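Local coordinates for ABC transporter substrate-binding protein (PDB 6TFX) that binds mannopinic acid, a mannityl-opine, as the periplasmic solute-binding component of an ABC transporter in Agrobacterium, at residues G329-E343 / G357-W370. Sequence-based numbering, arbitrary orientation.
Sequences GVTVTMVASQLPGLE and GFTLNLQPVEHAAW. With N72 ((2~{R})-2-[[(3~{R},4~{R},5~{S})-3,4,5,6-tetrakis(oxidanyl)-2-oxidanylidene-hexyl]amino]pentanedioic acid), chain C.
Strands 330-337 and 358-365 pair in parallel, Val-330 beside Phe-358 through Ala-336 beside Pro-364, with segment axes 4.5 Å apart at closest approach and twisted by -37°. Helix 340-353 returns the chain between them in a beta-alpha-beta unit. On one face, Val-330 lies alongside the Phe-358 ring, and the SD of Met-334 reaches CD1 of Leu-360 at 3.3 Å; helix 340-353 packs on Phe-358 and Leu-362, while strand 381-386 touches Met-334. The other face is more polar: Thr-333 OG1 donates to a lone pair of Asn-361 OD1, in the carbonyl plane.

At the C-terminal ends of the strands, Trp-370 NE1 donates to Val-335 O (3.0 Å), meeting it 55° above the carbonyl plane. Ser-337 CB sits over the face of the indole, 3.8 Å from the centroid of the Trp-370 six-membered ring. With its OG anti to the backbone N (chi1 171°), Ser-337 extends this atom to His-367 ND1 at 2.7 Å, and the same oxygen accepts from Leu-339 N in an ST turn. Leu-339 CB covers one face of the imidazole. The other ring nitrogen, His-367 NE2, donates in a fairly straight bond to the carboxylate oxygen OXT of N72 (2.7 Å). Ser-337 thus acts from a second shell: its bond to ND1 probably helps fix the rotation of the imidazole and would orient NE2 toward the opine carboxylate.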
# COMPACT_ATOMS: atom_id res chain seq x y z
N GLY A 329 -11.37 -29.56 -17.63
CA GLY A 329 -11.03 -28.40 -16.82
C GLY A 329 -9.56 -28.34 -16.41
O GLY A 329 -8.76 -29.23 -16.74
N VAL A 330 -9.23 -27.30 -15.64
CA VAL A 330 -7.89 -27.00 -15.13
C VAL A 330 -7.92 -26.98 -13.61
O VAL A 330 -8.84 -26.41 -13.02
CB VAL A 330 -7.39 -25.64 -15.70
CG1 VAL A 330 -6.12 -25.14 -14.99
CG2 VAL A 330 -7.13 -25.73 -17.21
N THR A 331 -6.89 -27.56 -12.98
CA THR A 331 -6.74 -27.47 -11.53
C THR A 331 -5.49 -26.65 -11.27
O THR A 331 -4.51 -26.78 -12.01
CB THR A 331 -6.65 -28.86 -10.89
OG1 THR A 331 -5.46 -29.52 -11.37
CG2 THR A 331 -7.89 -29.71 -11.23
N VAL A 332 -5.53 -25.82 -10.23
CA VAL A 332 -4.35 -25.00 -9.92
C VAL A 332 -4.30 -24.76 -8.42
O VAL A 332 -5.35 -24.58 -7.79
CB VAL A 332 -4.39 -23.66 -10.76
CG1 VAL A 332 -5.75 -22.98 -10.71
CG2 VAL A 332 -3.26 -22.70 -10.39
N THR A 333 -3.10 -24.76 -7.85
CA THR A 333 -2.89 -24.45 -6.43
C THR A 333 -2.29 -23.04 -6.37
O THR A 333 -1.28 -22.77 -7.02
CB THR A 333 -1.97 -25.46 -5.76
OG1 THR A 333 -2.63 -26.74 -5.68
CG2 THR A 333 -1.51 -25.02 -4.37
N MET A 334 -2.89 -22.17 -5.57
CA MET A 334 -2.41 -20.82 -5.34
C MET A 334 -2.03 -20.69 -3.88
O MET A 334 -2.75 -21.18 -3.01
CB MET A 334 -3.55 -19.83 -5.55
CG MET A 334 -3.71 -19.39 -6.95
SD MET A 334 -5.22 -18.41 -6.97
CE MET A 334 -4.69 -16.95 -6.12
N VAL A 335 -0.94 -19.99 -3.60
CA VAL A 335 -0.55 -19.67 -2.24
C VAL A 335 -1.39 -18.43 -1.92
O VAL A 335 -1.33 -17.42 -2.64
CB VAL A 335 0.97 -19.40 -2.13
CG1 VAL A 335 1.35 -19.22 -0.67
CG2 VAL A 335 1.79 -20.54 -2.75
N ALA A 336 -2.20 -18.52 -0.87
CA ALA A 336 -3.17 -17.48 -0.55
C ALA A 336 -2.96 -16.88 0.83
O ALA A 336 -2.80 -17.61 1.80
CB ALA A 336 -4.59 -18.04 -0.66
N SER A 337 -3.00 -15.55 0.93
CA SER A 337 -2.85 -14.91 2.23
C SER A 337 -4.01 -15.23 3.20
O SER A 337 -5.17 -15.30 2.78
CB SER A 337 -2.78 -13.40 2.06
OG SER A 337 -2.83 -12.76 3.33
N GLN A 338 -3.67 -15.33 4.50
CA GLN A 338 -4.62 -15.51 5.59
C GLN A 338 -5.12 -14.16 6.15
O GLN A 338 -5.88 -14.15 7.13
CB GLN A 338 -4.08 -16.41 6.70
CG GLN A 338 -4.11 -17.88 6.28
CD GLN A 338 -3.58 -18.77 7.36
OE1 GLN A 338 -2.46 -18.60 7.83
NE2 GLN A 338 -4.38 -19.75 7.78
N LEU A 339 -4.74 -13.02 5.52
CA LEU A 339 -5.35 -11.72 5.88
C LEU A 339 -6.84 -11.95 5.60
O LEU A 339 -7.17 -12.42 4.51
CB LEU A 339 -4.80 -10.60 4.98
CG LEU A 339 -5.38 -9.20 5.22
CD1 LEU A 339 -4.97 -8.66 6.58
CD2 LEU A 339 -4.92 -8.25 4.12
N PRO A 340 -7.76 -11.74 6.56
CA PRO A 340 -9.15 -12.21 6.34
C PRO A 340 -9.86 -11.69 5.10
O PRO A 340 -10.62 -12.45 4.48
CB PRO A 340 -9.89 -11.82 7.62
CG PRO A 340 -8.80 -11.78 8.67
CD PRO A 340 -7.57 -11.27 7.95
N GLY A 341 -9.60 -10.43 4.72
CA GLY A 341 -10.21 -9.85 3.53
C GLY A 341 -9.73 -10.51 2.24
O GLY A 341 -10.54 -10.77 1.34
N LEU A 342 -8.42 -10.83 2.17
CA LEU A 342 -7.86 -11.52 1.00
C LEU A 342 -8.27 -12.99 1.00
O LEU A 342 -8.51 -13.59 -0.06
CB LEU A 342 -6.31 -11.45 0.98
CG LEU A 342 -5.74 -10.14 0.50
CD1 LEU A 342 -4.24 -10.10 0.72
CD2 LEU A 342 -6.09 -9.87 -0.99
N GLU A 343 -8.34 -13.59 2.19
CA GLU A 343 -8.74 -14.99 2.27
C GLU A 343 -10.21 -15.12 1.81
O GLU A 343 -10.51 -16.00 1.00
CB GLU A 343 -8.56 -15.49 3.71
CG GLU A 343 -9.03 -16.92 3.89
CD GLU A 343 -8.58 -17.49 5.22
OE1 GLU A 343 -9.18 -17.10 6.25
OE2 GLU A 343 -7.62 -18.29 5.24
N GLY A 357 -14.80 -24.02 -15.26
CA GLY A 357 -13.93 -25.19 -15.36
C GLY A 357 -12.63 -25.17 -14.58
O GLY A 357 -11.78 -26.04 -14.83
N PHE A 358 -12.47 -24.22 -13.63
CA PHE A 358 -11.23 -24.16 -12.84
C PHE A 358 -11.48 -24.64 -11.44
O PHE A 358 -12.39 -24.12 -10.78
CB PHE A 358 -10.67 -22.74 -12.77
CG PHE A 358 -10.14 -22.24 -14.10
CD1 PHE A 358 -10.99 -21.64 -15.02
CD2 PHE A 358 -8.79 -22.34 -14.41
CE1 PHE A 358 -10.51 -21.18 -16.24
CE2 PHE A 358 -8.29 -21.86 -15.63
CZ PHE A 358 -9.16 -21.29 -16.54
N THR A 359 -10.65 -25.59 -10.95
CA THR A 359 -10.75 -25.99 -9.57
C THR A 359 -9.55 -25.38 -8.89
O THR A 359 -8.42 -25.84 -9.10
CB THR A 359 -10.76 -27.51 -9.39
OG1 THR A 359 -11.81 -28.06 -10.16
CG2 THR A 359 -10.94 -27.90 -7.93
N LEU A 360 -9.78 -24.33 -8.13
CA LEU A 360 -8.72 -23.62 -7.43
C LEU A 360 -8.53 -24.22 -6.05
O LEU A 360 -9.50 -24.44 -5.32
CB LEU A 360 -9.15 -22.13 -7.36
CG LEU A 360 -8.19 -21.12 -6.83
CD1 LEU A 360 -6.84 -21.17 -7.55
CD2 LEU A 360 -8.82 -19.73 -6.92
N ASN A 361 -7.29 -24.59 -5.73
CA ASN A 361 -6.91 -25.10 -4.41
C ASN A 361 -6.15 -23.95 -3.75
O ASN A 361 -5.20 -23.41 -4.32
CB ASN A 361 -6.00 -26.33 -4.55
CG ASN A 361 -5.36 -26.79 -3.25
OD1 ASN A 361 -4.13 -26.97 -3.16
ND2 ASN A 361 -6.17 -26.98 -2.23
N LEU A 362 -6.59 -23.54 -2.56
CA LEU A 362 -5.98 -22.43 -1.86
C LEU A 362 -5.09 -22.94 -0.74
O LEU A 362 -5.58 -23.69 0.14
CB LEU A 362 -7.07 -21.51 -1.29
CG LEU A 362 -8.05 -20.94 -2.33
CD1 LEU A 362 -9.16 -20.17 -1.65
CD2 LEU A 362 -7.32 -20.04 -3.32
N GLN A 363 -3.78 -22.62 -0.81
CA GLN A 363 -2.85 -23.05 0.23
C GLN A 363 -2.66 -21.83 1.14
O GLN A 363 -1.99 -20.87 0.73
CB GLN A 363 -1.52 -23.59 -0.36
CG GLN A 363 -0.43 -23.90 0.70
CD GLN A 363 -0.79 -24.95 1.73
OE1 GLN A 363 -1.45 -25.95 1.44
NE2 GLN A 363 -0.35 -24.77 2.98
N PRO A 364 -3.31 -21.81 2.33
CA PRO A 364 -3.27 -20.61 3.19
C PRO A 364 -1.93 -20.39 3.88
O PRO A 364 -1.30 -21.34 4.38
CB PRO A 364 -4.38 -20.86 4.22
CG PRO A 364 -5.14 -22.05 3.73
CD PRO A 364 -4.15 -22.86 2.94
N VAL A 365 -1.47 -19.14 3.86
CA VAL A 365 -0.21 -18.78 4.49
C VAL A 365 -0.40 -17.45 5.24
O VAL A 365 -1.06 -16.53 4.71
CB VAL A 365 0.94 -18.70 3.43
CG1 VAL A 365 2.23 -18.17 4.04
CG2 VAL A 365 1.23 -20.07 2.80
N GLU A 366 0.20 -17.31 6.47
CA GLU A 366 0.15 -16.07 7.22
C GLU A 366 0.58 -14.92 6.29
O GLU A 366 1.52 -15.09 5.49
CB GLU A 366 1.05 -16.14 8.47
CG GLU A 366 1.01 -14.88 9.32
CD GLU A 366 2.01 -13.82 8.89
OE1 GLU A 366 3.12 -14.19 8.45
OE2 GLU A 366 1.68 -12.61 8.99
N HIS A 367 -0.11 -13.79 6.39
CA HIS A 367 0.05 -12.67 5.45
C HIS A 367 1.51 -12.24 5.18
O HIS A 367 1.90 -12.12 4.01
CB HIS A 367 -0.79 -11.47 5.93
CG HIS A 367 -0.89 -10.33 4.97
ND1 HIS A 367 -1.44 -10.50 3.70
CD2 HIS A 367 -0.59 -9.01 5.13
CE1 HIS A 367 -1.45 -9.30 3.14
NE2 HIS A 367 -0.90 -8.38 3.94
N ALA A 368 2.30 -11.95 6.24
CA ALA A 368 3.68 -11.49 6.00
C ALA A 368 4.54 -12.58 5.34
O ALA A 368 5.34 -12.27 4.44
CB ALA A 368 4.31 -11.03 7.30
N ALA A 369 4.35 -13.85 5.76
CA ALA A 369 5.07 -14.98 5.15
C ALA A 369 4.67 -15.14 3.68
O ALA A 369 5.50 -15.48 2.84
CB ALA A 369 4.75 -16.27 5.90
N TRP A 370 3.35 -14.94 3.39
CA TRP A 370 2.83 -15.02 2.03
C TRP A 370 3.51 -13.94 1.15
O TRP A 370 3.95 -14.25 0.05
CB TRP A 370 1.32 -14.83 2.06
CG TRP A 370 0.68 -14.62 0.72
CD1 TRP A 370 0.36 -15.57 -0.21
CD2 TRP A 370 0.26 -13.36 0.18
NE1 TRP A 370 -0.26 -14.99 -1.29
CE2 TRP A 370 -0.35 -13.63 -1.08
CE3 TRP A 370 0.31 -12.04 0.64
CZ2 TRP A 370 -0.89 -12.61 -1.88
CZ3 TRP A 370 -0.27 -11.04 -0.12
CH2 TRP A 370 -0.83 -11.32 -1.39
OAB N72 C . -10.63 -7.89 0.40
CAF N72 C . -9.40 -7.43 -0.17
CAG N72 C . -8.18 -7.26 0.79
OAC N72 C . -8.54 -7.24 2.14
CAH N72 C . -7.20 -6.20 0.27
OAM N72 C . -7.55 -5.32 -0.72
CAI N72 C . -6.35 -5.15 0.95
OAD N72 C . -6.98 -4.68 2.12
CAJ N72 C . -4.90 -5.55 1.03
OAE N72 C . -4.46 -6.38 0.19
CAK N72 C . -3.99 -4.99 2.17
N N72 C . -3.00 -4.09 1.65
CA N72 C . -1.62 -4.37 1.70
C N72 C . -1.18 -5.77 2.04
O N72 C . -0.91 -6.81 1.32
CB N72 C . -0.91 -3.72 0.51
CG N72 C . 0.43 -4.28 0.03
CD N72 C . 1.33 -3.23 -0.63
OE1 N72 C . 1.28 -2.01 -0.30
OE2 N72 C . 2.13 -3.61 -1.51
OXT N72 C . -1.07 -5.72 3.28